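Local coordinates for protein transcriptional regulator, MarR family (Silicibacter pomeroyi DSS-3, PDB 3CDH) that probably binds DNA as a dimeric MarR-family transcriptional regulator and so controls transcription, at residues W46-L49 with A50-D54; S127-D131 with T132-R136. One frame throughout, in Å; residues are numbered along the deposited sequence. Where two conformers were deposited one is given.

Interaction 1: W46-L49 with A50-D54; sequences WRVL and ACLVD
Trp46 lays one face of its six-membered ring over the methyl group of Ala50, one helical turn further on. The CB of Ala50 sits 3.8 Å from the centroid of that six-membered ring of Trp46 and only 13° off the ring normal. This is a CH-pi contact. The closest ring atom is CH2 of Trp46, also 3.8 Å from Ala50 CB. Under the side chains, the first two backbone bonds run from residue i+4 back to residue i. Ala50 N donates to Trp46 O at 2.6 Å. Cys51 N donates to Arg47 O at 2.8 Å. The next bonds are weak, and Leu49 O weakly accepts from both Leu52 N and Val53 N.

On another side of the helix Val48 and Leu52 lie side by side. CG1 of Val48 meets CD1 of Leu52 at 3.9 Å. Val48 CG1 is anti to its backbone N (chi1 158°), which carries it to the leucine. Helix 43-54 belongs to the MarR-type winged helix-turn-helix region. Helices 60-67 and 71-84 pack on Val48, and strand 100-103 packs on Leu52.

The indole also meets Phe32 edge-to-face, and it touches helix 105-130 and Tyr16 of the second subunit. Ala50 packs on Phe12 of the second subunit. Replacing Trp46 with an alanine would probably take the ring face from over the Ala50 methyl and open a gap beside Phe32 and Tyr16 of the second subunit. The guanidinium of Arg47 turns elsewhere, to Ser67 O. The contact therefore joins apolar side chains over backbone bonds, and its side chains hold one another by shape and dispersion rather than by charge.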
ATOM      1  N   TRP B  46      11.529  -3.878   9.590  1.00 39.74           N
ATOM      2  CA  TRP B  46      11.453  -5.236   9.081  1.00 39.95           C
ATOM      3  C   TRP B  46      11.780  -5.298   7.587  1.00 39.88           C
ATOM      4  O   TRP B  46      12.447  -6.238   7.121  1.00 40.88           O
ATOM      5  CB  TRP B  46      10.101  -5.853   9.429  1.00 39.88           C
ATOM      6  CG  TRP B  46       9.457  -6.584   8.340  1.00 41.16           C
ATOM      7  CD1 TRP B  46       8.393  -6.158   7.608  1.00 41.63           C
ATOM      8  CD2 TRP B  46       9.800  -7.878   7.836  1.00 42.07           C
ATOM      9  NE1 TRP B  46       8.038  -7.104   6.685  1.00 42.98           N
ATOM     10  CE2 TRP B  46       8.881  -8.174   6.797  1.00 42.68           C
ATOM     11  CE3 TRP B  46      10.779  -8.818   8.158  1.00 42.52           C
ATOM     12  CZ2 TRP B  46       8.922  -9.362   6.064  1.00 43.04           C
ATOM     13  CZ3 TRP B  46      10.826 -10.012   7.424  1.00 44.51           C
ATOM     14  CH2 TRP B  46       9.906 -10.267   6.385  1.00 44.26           C
ATOM     15  N   ARG B  47      11.332  -4.297   6.839  1.00 38.19           N
ATOM     16  CA  ARG B  47      11.567  -4.307   5.412  1.00 38.20           C
ATOM     17  C   ARG B  47      13.051  -4.209   5.133  1.00 39.36           C
ATOM     18  O   ARG B  47      13.568  -4.921   4.257  1.00 40.60           O
ATOM     19  CB  ARG B  47      10.807  -3.195   4.719  1.00 36.92           C
ATOM     20  CG  ARG B  47       9.331  -3.438   4.754  1.00 36.92           C
ATOM     21  CD  ARG B  47       8.557  -2.324   4.123  1.00 38.70           C
ATOM     22  NE  ARG B  47       7.144  -2.677   3.993  1.00 42.02           N
ATOM     23  CZ  ARG B  47       6.207  -1.849   3.518  1.00 42.42           C
ATOM     24  NH1 ARG B  47       6.533  -0.605   3.123  1.00 41.58           N
ATOM     25  NH2 ARG B  47       4.945  -2.263   3.441  1.00 40.74           N
ATOM     26  N   VAL B  48      13.752  -3.356   5.882  1.00 39.30           N
ATOM     27  CA  VAL B  48      15.191  -3.276   5.713  1.00 40.28           C
ATOM     28  C   VAL B  48      15.803  -4.654   5.956  1.00 42.08           C
ATOM     29  O   VAL B  48      16.628  -5.117   5.144  1.00 43.63           O
ATOM     30  CB  VAL B  48      15.838  -2.265   6.624  1.00 39.90           C
ATOM     31  CG1 VAL B  48      17.334  -2.592   6.799  1.00 40.08           C
ATOM     32  CG2 VAL B  48      15.639  -0.889   6.056  1.00 38.07           C
ATOM     33  N   LEU B  49      15.385  -5.310   7.046  1.00 41.73           N
ATOM     34  CA  LEU B  49      15.853  -6.665   7.330  1.00 43.49           C
ATOM     35  C   LEU B  49      15.484  -7.641   6.229  1.00 45.12           C
ATOM     36  O   LEU B  49      16.323  -8.445   5.788  1.00 47.06           O
ATOM     37  CB  LEU B  49      15.331  -7.169   8.667  1.00 43.15           C
ATOM     38  CG  LEU B  49      15.803  -6.402   9.899  1.00 42.17           C
ATOM     39  CD1 LEU B  49      15.043  -6.941  11.068  1.00 43.54           C
ATOM     40  CD2 LEU B  49      17.306  -6.527  10.137  1.00 40.95           C
ATOM     41  N   ALA B  50      14.242  -7.571   5.764  1.00 44.94           N
ATOM     42  CA  ALA B  50      13.836  -8.433   4.663  1.00 46.11           C
ATOM     43  C   ALA B  50      14.732  -8.216   3.420  1.00 47.76           C
ATOM     44  O   ALA B  50      15.175  -9.194   2.783  1.00 49.36           O
ATOM     45  CB  ALA B  50      12.378  -8.249   4.358  1.00 44.71           C
ATOM     46  N   CYS B  51      15.048  -6.960   3.100  1.00 47.37           N
ATOM     47  CA  CYS B  51      15.915  -6.699   1.936  1.00 49.64           C
ATOM     48  C   CYS B  51      17.333  -7.153   2.103  1.00 51.54           C
ATOM     49  O   CYS B  51      17.994  -7.414   1.114  1.00 53.58           O
ATOM     50  CB  CYS B  51      16.000  -5.225   1.600  1.00 48.62           C
ATOM     51  SG  CYS B  51      14.473  -4.553   1.152  1.00 48.58           S
ATOM     52  N   LEU B  52      17.828  -7.191   3.336  1.00 51.97           N
ATOM     53  CA  LEU B  52      19.248  -7.468   3.529  1.00 54.33           C
ATOM     54  C   LEU B  52      19.554  -8.923   3.822  1.00 56.49           C
ATOM     55  O   LEU B  52      20.711  -9.299   3.848  1.00 58.55           O
ATOM     56  CB  LEU B  52      19.869  -6.554   4.585  1.00 52.98           C
ATOM     57  CG  LEU B  52      19.945  -5.065   4.268  1.00 51.27           C
ATOM     58  CD1 LEU B  52      20.510  -4.379   5.453  1.00 49.54           C
ATOM     59  CD2 LEU B  52      20.809  -4.780   3.074  1.00 51.36           C
ATOM     60  N   VAL B  53      18.525  -9.734   4.041  1.00 57.14           N
ATOM     61  CA  VAL B  53      18.737 -11.135   4.362  1.00 59.80           C
ATOM     62  C   VAL B  53      19.506 -11.893   3.265  1.00 63.98           C
ATOM     63  O   VAL B  53      20.478 -12.557   3.592  1.00 65.56           O
ATOM     64  CB  VAL B  53      17.430 -11.830   4.783  1.00 58.99           C
ATOM     65  CG1 VAL B  53      16.629 -12.275   3.581  1.00 58.60           C
ATOM     66  CG2 VAL B  53      17.722 -12.992   5.703  1.00 60.19           C
ATOM     67  N   ASP B  54      19.116 -11.775   1.987  1.00 66.50           N
ATOM     68  CA  ASP B  54      19.888 -12.431   0.907  1.00 71.70           C
ATOM     69  C   ASP B  54      21.110 -11.651   0.525  1.00 74.12           C
ATOM     70  O   ASP B  54      22.177 -12.223   0.428  1.00 78.48           O
ATOM     71  CB  ASP B  54      19.133 -12.621  -0.399  1.00 72.37           C
ATOM     72  CG  ASP B  54      17.712 -12.956  -0.203  1.00 72.03           C
ATOM     73  OD1 ASP B  54      17.359 -14.168  -0.214  1.00 73.87           O
ATOM     74  OD2 ASP B  54      16.953 -11.985  -0.044  1.00 70.62           O
TER

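Interaction 2: S127-D131 with T132-R136; sequences SALAD and TDAAR
Thr132 forms an ST turn at the C-terminal end of helix 105-130, in the turn to helix 137-147. Its OG1 accepts from Ala134 N at 2.8 Å. The same hydroxyl donates to Leu129 O, also at 2.8 Å from OG1 of Thr132. With chi1 at 83°, OG1 stands between the backbone N and the carbonyl carbon, and from there it can serve both partners.

The tight side is apolar. CD2 of Leu129 meets CB of Ala134 at 3.8 Å, and CD1 of Leu129 lies as close to the carbonyl O of Ala134. Both residues are buried. The second subunit packs against this side, with Val147 of that subunit on Leu129 and Thr143 of that subunit on Ala134. Ala135 CB lies 3.4 Å from Ala130 O.

The other side is looser and faces solvent. Ala130 and Asp131 are exposed there.

Two donors of one residue converge on the carbonyl of Leu129. Thr132 N approaches from above the carbonyl plane, 41° out of it, while Thr132 OG1 lies in that plane, on a lone pair of Leu129 O.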
ATOM      1  N   SER B 127      -2.012 -21.180   0.647  0.60 76.76           N
ATOM      2  CA  SER B 127      -2.820 -22.384   0.799  0.60 79.97           C
ATOM      3  C   SER B 127      -4.290 -21.999   0.698  0.60 79.73           C
ATOM      4  O   SER B 127      -5.016 -22.495  -0.161  0.60 81.19           O
ATOM      5  CB  SER B 127      -2.537 -23.070   2.138  0.60 81.70           C
ATOM      6  OG  SER B 127      -3.405 -24.177   2.338  0.60 84.30           O
ATOM      7  N   ALA B 128      -4.710 -21.079   1.558  1.00 78.11           N
ATOM      8  CA  ALA B 128      -6.092 -20.642   1.612  1.00 78.20           C
ATOM      9  C   ALA B 128      -6.586 -20.184   0.242  1.00 77.50           C
ATOM     10  O   ALA B 128      -7.768 -20.322  -0.070  1.00 78.95           O
ATOM     11  CB  ALA B 128      -6.259 -19.536   2.649  1.00 76.46           C
ATOM     12  N   LEU B 129      -5.674 -19.678  -0.582  1.00 75.94           N
ATOM     13  CA  LEU B 129      -6.019 -19.178  -1.907  1.00 75.15           C
ATOM     14  C   LEU B 129      -6.042 -20.239  -3.002  1.00 77.82           C
ATOM     15  O   LEU B 129      -6.695 -20.060  -4.029  1.00 77.54           O
ATOM     16  CB  LEU B 129      -5.025 -18.100  -2.314  1.00 72.49           C
ATOM     17  CG  LEU B 129      -5.067 -16.769  -1.592  1.00 69.54           C
ATOM     18  CD1 LEU B 129      -4.161 -15.868  -2.350  1.00 66.70           C
ATOM     19  CD2 LEU B 129      -6.484 -16.205  -1.545  1.00 68.13           C
ATOM     20  N   ALA B 130      -5.299 -21.320  -2.777  1.00 80.81           N
ATOM     21  CA  ALA B 130      -5.057 -22.386  -3.759  1.00 84.13           C
ATOM     22  C   ALA B 130      -6.290 -22.895  -4.531  1.00 86.46           C
ATOM     23  O   ALA B 130      -6.218 -23.130  -5.749  1.00 87.59           O
ATOM     24  CB  ALA B 130      -4.340 -23.547  -3.090  1.00 86.53           C
ATOM     25  N   ASP B 131      -7.423 -23.106  -3.866  0.50 87.41           N
ATOM     26  CA  ASP B 131      -8.604 -23.574  -4.611  0.50 89.09           C
ATOM     27  C   ASP B 131      -9.171 -22.489  -5.530  0.50 86.84           C
ATOM     28  O   ASP B 131      -9.733 -22.795  -6.585  0.50 88.15           O
ATOM     29  CB  ASP B 131      -9.696 -24.128  -3.679  0.50 91.01           C
ATOM     30  CG  ASP B 131      -9.680 -25.652  -3.592  0.50 94.63           C
ATOM     31  OD1 ASP B 131     -10.737 -26.272  -3.852  0.50 96.76           O
ATOM     32  OD2 ASP B 131      -8.616 -26.233  -3.275  0.50 94.49           O
ATOM     33  N   THR B 132      -8.967 -21.231  -5.145  1.00 83.84           N
ATOM     34  CA  THR B 132      -9.716 -20.098  -5.705  1.00 81.41           C
ATOM     35  C   THR B 132      -9.203 -19.445  -6.990  1.00 79.77           C
ATOM     36  O   THR B 132      -8.201 -19.861  -7.573  1.00 80.04           O
ATOM     37  CB  THR B 132      -9.797 -18.973  -4.658  1.00 79.32           C
ATOM     38  OG1 THR B 132      -8.592 -18.189  -4.714  1.00 77.30           O
ATOM     39  CG2 THR B 132      -9.985 -19.542  -3.247  1.00 80.28           C
ATOM     40  N   ASP B 133      -9.925 -18.404  -7.403  1.00 78.07           N
ATOM     41  CA  ASP B 133      -9.498 -17.473  -8.445  1.00 76.98           C
ATOM     42  C   ASP B 133      -8.122 -16.892  -8.188  1.00 75.35           C
ATOM     43  O   ASP B 133      -7.330 -16.719  -9.114  1.00 75.59           O
ATOM     44  CB  ASP B 133     -10.448 -16.287  -8.485  1.00 75.60           C
ATOM     45  CG  ASP B 133     -11.690 -16.558  -9.279  1.00 78.19           C
ATOM     46  OD1 ASP B 133     -12.521 -15.625  -9.381  1.00 78.17           O
ATOM     47  OD2 ASP B 133     -11.843 -17.692  -9.798  1.00 81.53           O
ATOM     48  N   ALA B 134      -7.862 -16.559  -6.927  1.00 73.70           N
ATOM     49  CA  ALA B 134      -6.629 -15.905  -6.534  1.00 71.59           C
ATOM     50  C   ALA B 134      -5.416 -16.848  -6.459  1.00 72.23           C
ATOM     51  O   ALA B 134      -4.334 -16.434  -6.076  1.00 71.08           O
ATOM     52  CB  ALA B 134      -6.842 -15.178  -5.208  1.00 70.24           C
ATOM     53  N   ALA B 135      -5.587 -18.105  -6.842  1.00 74.16           N
ATOM     54  CA  ALA B 135      -4.510 -19.082  -6.686  1.00 75.51           C
ATOM     55  C   ALA B 135      -3.184 -18.601  -7.263  1.00 74.67           C
ATOM     56  O   ALA B 135      -2.147 -18.864  -6.675  1.00 75.08           O
ATOM     57  CB  ALA B 135      -4.889 -20.405  -7.269  1.00 78.03           C
ATOM     58  N   ARG B 136      -3.218 -17.892  -8.397  1.00 73.50           N
ATOM     59  CA  ARG B 136      -1.984 -17.385  -9.034  1.00 72.71           C
ATOM     60  C   ARG B 136      -1.744 -15.873  -8.817  1.00 68.35           C
ATOM     61  O   ARG B 136      -1.135 -15.200  -9.667  1.00 67.88           O
ATOM     62  CB  ARG B 136      -1.949 -17.722 -10.528  1.00 74.20           C
ATOM     63  CG  ARG B 136      -1.887 -19.204 -10.853  1.00 79.49           C
ATOM     64  CD  ARG B 136      -1.645 -19.409 -12.360  1.00 82.18           C
ATOM     65  NE  ARG B 136      -2.118 -20.727 -12.817  1.00 93.43           N
ATOM     66  CZ  ARG B 136      -1.388 -21.858 -12.798  1.00 99.55           C
ATOM     67  NH1 ARG B 136      -0.118 -21.865 -12.350  1.00101.49           N
ATOM     68  NH2 ARG B 136      -1.932 -23.004 -13.226  1.00103.72           N
TER

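Overall arrangement
From the N terminus, interaction 1 comes first, inside helix 43-54. It closes no loop. It links successive turns of one helix and belongs to the winged-helix region. The chain then runs through helices 60-67 and 71-84 and the small antiparallel sheet into helix 105-130. Interaction 2 follows at the far end of that helix, where the second subunit packs, and closes the short turn into helix 137-147. The two contacts are in series; they neither nest nor cross. The nearest atoms of interaction 1 and interaction 2 are about 17 Å apart. Helix 105-130 connects them: it packs on interaction 1, and its C-terminal part carries 127-130. Both contacts also meet the second subunit.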